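Long-range contacts in CpuTA1 (Curtobacterium pusillum, PDB 5K3W), which is a pyridoxal-5'-phosphate-binding protein of the class IV aminotransferase family, built as a two-subunit assembly: residues A[4-10]-A[31-37]; A[238-243]-A[295-300]. All coordinates share one frame; numbering follows the deposited sequence.

Contact 1. Residues A[4-10]-A[31-37]; sequences ATLLTVT and GFVLADF
T8 and V33 form the central hydrogen-bonded pair of this antiparallel β contact, in which strand 32-35, outermost in its sheet within this chain, lies along strand 5-9; their axes come within 4.4 Å and run at 143°. T8 N donates to V33 O over 2.9 Å, and V33 N returns the bond to T8 O over 3.1 Å. A35 N also donates to L6 O, whereas the bond from T10 N to G31 O is weak and bent. Between L6 N and A35 O a water takes the place of a direct bond: water 1 accepts from L6 N at 2.9 Å and donates to A35 O at 2.8 Å. CA-H...O contacts, such as F32 CA to T8 O, supplement the amide bonds.

Apolar contacts line both faces. On the one carrying L7, V9, F32 and L34, L7 CD2 meets L34 CD2 at 3.5 Å and also reaches CD1 of the F32 ring. The T5 torsion, with CG2 anti to N, puts this methyl against L34 CD2 and leaves OG1 to D103 and R107 of helix 90-108, toward which this face turns. On the other, L6 CD2 rests against A35 CB.

Beyond the paired region, A4 CB sits over the centre of the F37 ring, 3.5 Å from its centroid and 6° off the normal, a CH-π contact. F37 and L6 also pack against T45 and I44 of the second subunit.

The chemistry implies a joint aligned by backbone bonds, with apolar contacts on both faces and one water standing in for a direct amide bond at L6 and A35.

Contact 2. Residues A[238-243]-A[295-300]; sequences AVFDFF and DLNAYL
F242, with the most surface buried here, packs against both L296 and Y299 of the helix segment 295-300. Its CG is anti to the backbone N (chi1 168°), which carries the ring toward that helix. L296 CD1 stands over one face of the F242 ring, offset toward the rim and 3.8 Å from its centroid, a CH-π contact. The same methyl, placed by an extended first torsion at L296, also meets V239 CG1 at 4.1 Å, where the two side chains cross at about a right angle.

Y299 approaches F242 differently. The two side chains slide past each other in opposite directions, so that each ring lies near the other's root: F242 CD1 is 3.4 Å from Y299 CB, while F242 CB lies over the Y299 face, 4.0 Å from the ring centroid. The rings form an offset edge-to-face pair, with the edge of F242 toward the face of Y299, centroids 5.6 Å apart and planes at 63°. At the far end of Y299, OH and D241 OD1 share water 2, at 2.8 Å and 3.0 Å respectively. No direct hydrogen bond crosses between the segments; this water supplies a polar link in a largely apolar interface.

L300 CD2 completes the apolar seam against A238 CB and V239 CG2. The segment axes, 10.0 Å apart at closest approach, make an angle of 119°, an oblique helix-helix packing. D295 adds a salt bridge to R246, just past helix 234-245. F240 and F243 pack on strand 220-224, and L296 and L300 also touch strand 274-278; helices 234-245 and 290-307 thus lie together against the five-stranded mixed sheet containing both strands.

Overall arrangement
From the N terminus, the chain runs through strand 5-9, makes a loop, partly unmodelled, whose modelled part has no helix or strand, and returns as strand 32-35, closing contact 1 at what is, within this chain, one side of the six-stranded antiparallel sheet. The chain then builds the rest of that sheet and much of the remaining fold before helix 234-245. Contact 2 closes a longer excursion, containing both helix and strand, when C-terminal helix 290-307 packs back on helix 234-245. The two loops are in series, neither nested nor crossed. Their centres lie 33 Å apart, with nearest atoms about 22 Å apart: contact 1 fastens the N-terminal strands, contact 2 the helices against the five-stranded mixed sheet.

Contact 1. Residues A[4-10]-A[31-37]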
loop_
_atom_site.group_PDB
_atom_site.type_symbol
_atom_site.label_atom_id
_atom_site.label_comp_id
_atom_site.label_asym_id
_atom_site.label_seq_id
_atom_site.Cartn_x
_atom_site.Cartn_y
_atom_site.Cartn_z
ATOM N N ALA A 4 -9.898 22.023 -9.279
ATOM C CA ALA A 4 -9.772 21.520 -7.918
ATOM C C ALA A 4 -8.937 22.449 -7.042
ATOM O O ALA A 4 -8.053 23.166 -7.515
ATOM C CB ALA A 4 -9.145 20.124 -7.927
ATOM N N THR A 5 -9.232 22.430 -5.747
ATOM C CA THR A 5 -8.477 23.161 -4.744
ATOM C C THR A 5 -7.515 22.196 -4.075
ATOM O O THR A 5 -7.845 21.022 -3.878
ATOM C CB THR A 5 -9.391 23.775 -3.677
ATOM O OG1 THR A 5 -10.229 24.774 -4.260
ATOM C CG2 THR A 5 -8.567 24.413 -2.578
ATOM N N LEU A 6 -6.327 22.693 -3.738
ATOM C CA LEU A 6 -5.331 21.931 -3.002
ATOM C C LEU A 6 -4.822 22.772 -1.838
ATOM O O LEU A 6 -4.500 23.953 -2.012
ATOM C CB LEU A 6 -4.145 21.514 -3.904
ATOM C CG LEU A 6 -2.991 20.821 -3.135
ATOM C CD1 LEU A 6 -3.415 19.485 -2.524
ATOM C CD2 LEU A 6 -1.770 20.640 -3.985
ATOM N N LEU A 7 -4.731 22.155 -0.663
ATOM C CA LEU A 7 -4.152 22.781 0.515
ATOM C C LEU A 7 -3.016 21.908 1.012
ATOM O O LEU A 7 -3.202 20.706 1.234
ATOM C CB LEU A 7 -5.193 22.973 1.620
ATOM C CG LEU A 7 -6.307 23.987 1.333
ATOM C CD1 LEU A 7 -7.587 23.540 1.978
ATOM C CD2 LEU A 7 -5.934 25.375 1.835
ATOM N N THR A 8 -1.838 22.503 1.146
ATOM C CA THR A 8 -0.732 21.865 1.836
ATOM C C THR A 8 -0.942 22.037 3.327
ATOM O O THR A 8 -1.084 23.166 3.802
ATOM C CB THR A 8 0.587 22.497 1.424
ATOM O OG1 THR A 8 0.722 22.416 0.010
ATOM C CG2 THR A 8 1.753 21.778 2.086
ATOM N N VAL A 9 -0.975 20.936 4.067
ATOM C CA VAL A 9 -1.084 20.998 5.517
ATOM C C VAL A 9 0.333 21.020 6.085
ATOM O O VAL A 9 1.051 20.015 6.044
ATOM C CB VAL A 9 -1.903 19.827 6.068
ATOM C CG1 VAL A 9 -1.992 19.921 7.594
ATOM C CG2 VAL A 9 -3.304 19.815 5.434
ATOM N N THR A 10 0.754 22.175 6.592
ATOM C CA THR A 10 2.109 22.298 7.118
ATOM C C THR A 10 2.215 21.951 8.597
ATOM O O THR A 10 3.325 21.904 9.126
ATOM C CB THR A 10 2.637 23.713 6.907
ATOM O OG1 THR A 10 1.787 24.634 7.607
ATOM C CG2 THR A 10 2.652 24.057 5.428
ATOM N N GLY A 31 -1.663 26.553 9.821
ATOM C CA GLY A 31 -1.250 25.185 9.625
ATOM C C GLY A 31 -1.477 24.657 8.230
ATOM O O GLY A 31 -1.231 23.467 7.988
ATOM N N PHE A 32 -1.927 25.504 7.304
ATOM C CA PHE A 32 -2.169 25.090 5.932
ATOM C C PHE A 32 -2.180 26.331 5.052
ATOM O O PHE A 32 -2.473 27.435 5.513
ATOM C CB PHE A 32 -3.492 24.318 5.805
ATOM C CG PHE A 32 -4.685 25.097 6.283
ATOM C CD1 PHE A 32 -5.277 26.059 5.469
ATOM C CD2 PHE A 32 -5.188 24.902 7.558
ATOM C CE1 PHE A 32 -6.367 26.796 5.916
ATOM C CE2 PHE A 32 -6.262 25.636 8.016
ATOM C CZ PHE A 32 -6.860 26.581 7.197
ATOM N N VAL A 33 -1.879 26.129 3.771
ATOM C CA VAL A 33 -1.878 27.198 2.778
ATOM C C VAL A 33 -2.306 26.607 1.441
ATOM O O VAL A 33 -2.049 25.437 1.149
ATOM C CB VAL A 33 -0.489 27.868 2.645
ATOM C CG1 VAL A 33 -0.017 28.401 3.990
ATOM C CG2 VAL A 33 0.516 26.861 2.095
ATOM N N LEU A 34 -2.960 27.426 0.623
ATOM C CA LEU A 34 -3.353 26.982 -0.706
ATOM C C LEU A 34 -2.124 26.684 -1.561
ATOM O O LEU A 34 -1.070 27.310 -1.411
ATOM C CB LEU A 34 -4.214 28.040 -1.385
ATOM C CG LEU A 34 -5.601 28.240 -0.792
ATOM C CD1 LEU A 34 -6.183 29.545 -1.296
ATOM C CD2 LEU A 34 -6.516 27.076 -1.148
ATOM N N ALA A 35 -2.273 25.710 -2.462
ATOM C CA ALA A 35 -1.258 25.363 -3.446
ATOM C C ALA A 35 -1.940 24.966 -4.757
ATOM O O ALA A 35 -3.145 24.705 -4.806
ATOM C CB ALA A 35 -0.347 24.236 -2.928
ATOM N N ASP A 36 -1.155 24.906 -5.829
ATOM C CA ASP A 36 -1.685 24.626 -7.163
ATOM C C ASP A 36 -1.871 23.116 -7.351
ATOM O O ASP A 36 -0.900 22.364 -7.519
ATOM C CB ASP A 36 -0.759 25.229 -8.219
ATOM C CG ASP A 36 -1.154 24.857 -9.654
ATOM O OD1 ASP A 36 -2.214 24.203 -9.846
ATOM O OD2 ASP A 36 -0.397 25.235 -10.592
ATOM N N PHE A 37 -3.131 22.682 -7.351
ATOM C CA PHE A 37 -3.474 21.283 -7.561
ATOM C C PHE A 37 -2.889 20.720 -8.852
ATOM O O PHE A 37 -2.714 19.502 -8.955
ATOM C CB PHE A 37 -4.998 21.166 -7.559
ATOM C CG PHE A 37 -5.521 19.805 -7.911
ATOM C CD1 PHE A 37 -5.793 18.871 -6.921
ATOM C CD2 PHE A 37 -5.789 19.476 -9.222
ATOM C CE1 PHE A 37 -6.310 17.616 -7.241
ATOM C CE2 PHE A 37 -6.290 18.223 -9.552
ATOM C CZ PHE A 37 -6.553 17.292 -8.558
HETATM O O HOH W 1 -5.903 25.335 -4.887
#

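Contact 2. Residues A[238-243]-A[295-300]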
loop_
_atom_site.group_PDB
_atom_site.type_symbol
_atom_site.label_atom_id
_atom_site.label_comp_id
_atom_site.label_asym_id
_atom_site.label_seq_id
_atom_site.Cartn_x
_atom_site.Cartn_y
_atom_site.Cartn_z
ATOM N N ALA A 238 -24.512 5.885 9.135
ATOM C CA ALA A 238 -25.682 6.651 8.718
ATOM C C ALA A 238 -26.753 5.749 8.117
ATOM O O ALA A 238 -27.943 6.078 8.184
ATOM C CB ALA A 238 -25.295 7.741 7.728
ATOM N N VAL A 239 -26.355 4.613 7.535
ATOM C CA VAL A 239 -27.345 3.691 6.991
ATOM C C VAL A 239 -28.118 3.020 8.110
ATOM O O VAL A 239 -29.327 2.796 7.998
ATOM C CB VAL A 239 -26.692 2.643 6.078
ATOM C CG1 VAL A 239 -27.699 1.518 5.797
ATOM C CG2 VAL A 239 -26.218 3.288 4.792
ATOM N N PHE A 240 -27.435 2.654 9.195
ATOM C CA PHE A 240 -28.161 2.136 10.345
ATOM C C PHE A 240 -29.157 3.166 10.867
ATOM O O PHE A 240 -30.287 2.821 11.237
ATOM C CB PHE A 240 -27.184 1.707 11.437
ATOM C CG PHE A 240 -26.691 0.292 11.273
ATOM C CD1 PHE A 240 -26.883 -0.379 10.077
ATOM C CD2 PHE A 240 -26.067 -0.374 12.314
ATOM C CE1 PHE A 240 -26.440 -1.678 9.916
ATOM C CE2 PHE A 240 -25.628 -1.677 12.159
ATOM C CZ PHE A 240 -25.814 -2.326 10.954
ATOM N N ASP A 241 -28.767 4.441 10.889
ATOM C CA ASP A 241 -29.695 5.459 11.361
ATOM C C ASP A 241 -30.956 5.466 10.511
ATOM O O ASP A 241 -32.075 5.533 11.038
ATOM C CB ASP A 241 -29.026 6.833 11.365
ATOM C CG ASP A 241 -28.032 6.984 12.498
ATOM O OD1 ASP A 241 -27.243 7.962 12.493
ATOM O OD2 ASP A 241 -28.040 6.111 13.399
ATOM N N PHE A 242 -30.794 5.373 9.190
ATOM C CA PHE A 242 -31.954 5.365 8.307
ATOM C C PHE A 242 -32.891 4.218 8.656
ATOM O O PHE A 242 -34.095 4.425 8.854
ATOM C CB PHE A 242 -31.494 5.283 6.852
ATOM C CG PHE A 242 -32.594 4.977 5.875
ATOM C CD1 PHE A 242 -33.283 5.997 5.245
ATOM C CD2 PHE A 242 -32.931 3.669 5.577
ATOM C CE1 PHE A 242 -34.288 5.720 4.341
ATOM C CE2 PHE A 242 -33.938 3.386 4.675
ATOM C CZ PHE A 242 -34.619 4.413 4.059
ATOM N N PHE A 243 -32.348 3.000 8.766
ATOM C CA PHE A 243 -33.196 1.824 8.953
ATOM C C PHE A 243 -33.843 1.795 10.339
ATOM O O PHE A 243 -35.004 1.400 10.473
ATOM C CB PHE A 243 -32.395 0.546 8.695
ATOM C CG PHE A 243 -32.269 0.196 7.232
ATOM C CD1 PHE A 243 -33.379 -0.210 6.505
ATOM C CD2 PHE A 243 -31.044 0.259 6.590
ATOM C CE1 PHE A 243 -33.276 -0.539 5.165
ATOM C CE2 PHE A 243 -30.926 -0.063 5.242
ATOM C CZ PHE A 243 -32.045 -0.465 4.526
ATOM N N ASP A 295 -34.838 5.933 -1.431
ATOM C CA ASP A 295 -35.050 6.632 -0.170
ATOM C C ASP A 295 -33.784 6.625 0.677
ATOM O O ASP A 295 -33.466 7.617 1.343
ATOM C CB ASP A 295 -36.207 5.997 0.606
ATOM C CG ASP A 295 -37.561 6.227 -0.054
ATOM O OD1 ASP A 295 -37.615 6.950 -1.078
ATOM O OD2 ASP A 295 -38.577 5.705 0.469
ATOM N N LEU A 296 -33.064 5.504 0.687
ATOM C CA LEU A 296 -31.816 5.436 1.434
ATOM C C LEU A 296 -30.834 6.489 0.937
ATOM O O LEU A 296 -30.262 7.259 1.722
ATOM C CB LEU A 296 -31.226 4.033 1.300
ATOM C CG LEU A 296 -29.930 3.773 2.046
ATOM C CD1 LEU A 296 -30.121 3.959 3.546
ATOM C CD2 LEU A 296 -29.465 2.374 1.720
ATOM N N ASN A 297 -30.648 6.550 -0.378
ATOM C CA ASN A 297 -29.711 7.510 -0.937
ATOM C C ASN A 297 -30.167 8.945 -0.692
ATOM O O ASN A 297 -29.343 9.823 -0.399
ATOM C CB ASN A 297 -29.517 7.213 -2.416
ATOM C CG ASN A 297 -28.520 6.094 -2.634
ATOM O OD1 ASN A 297 -27.538 6.000 -1.901
ATOM N ND2 ASN A 297 -28.773 5.229 -3.608
ATOM N N ALA A 298 -31.474 9.200 -0.781
ATOM C CA ALA A 298 -31.981 10.531 -0.473
ATOM C C ALA A 298 -31.731 10.884 0.989
ATOM O O ALA A 298 -31.321 12.011 1.303
ATOM C CB ALA A 298 -33.468 10.622 -0.823
ATOM N N TYR A 299 -31.944 9.934 1.901
ATOM C CA TYR A 299 -31.561 10.173 3.290
ATOM C C TYR A 299 -30.070 10.431 3.403
ATOM O O TYR A 299 -29.641 11.388 4.053
ATOM C CB TYR A 299 -31.950 8.992 4.175
ATOM C CG TYR A 299 -31.454 9.142 5.603
ATOM C CD1 TYR A 299 -32.226 9.780 6.565
ATOM C CD2 TYR A 299 -30.214 8.648 5.990
ATOM C CE1 TYR A 299 -31.778 9.924 7.864
ATOM C CE2 TYR A 299 -29.757 8.791 7.286
ATOM C CZ TYR A 299 -30.542 9.427 8.223
ATOM O OH TYR A 299 -30.093 9.568 9.529
ATOM N N LEU A 300 -29.257 9.566 2.792
ATOM C CA LEU A 300 -27.811 9.709 2.908
ATOM C C LEU A 300 -27.337 11.049 2.351
ATOM O O LEU A 300 -26.418 11.668 2.903
ATOM C CB LEU A 300 -27.108 8.551 2.196
ATOM C CG LEU A 300 -27.266 7.159 2.803
ATOM C CD1 LEU A 300 -26.739 6.106 1.835
ATOM C CD2 LEU A 300 -26.535 7.083 4.130
HETATM O O HOH W 2 -27.421 9.924 10.224
#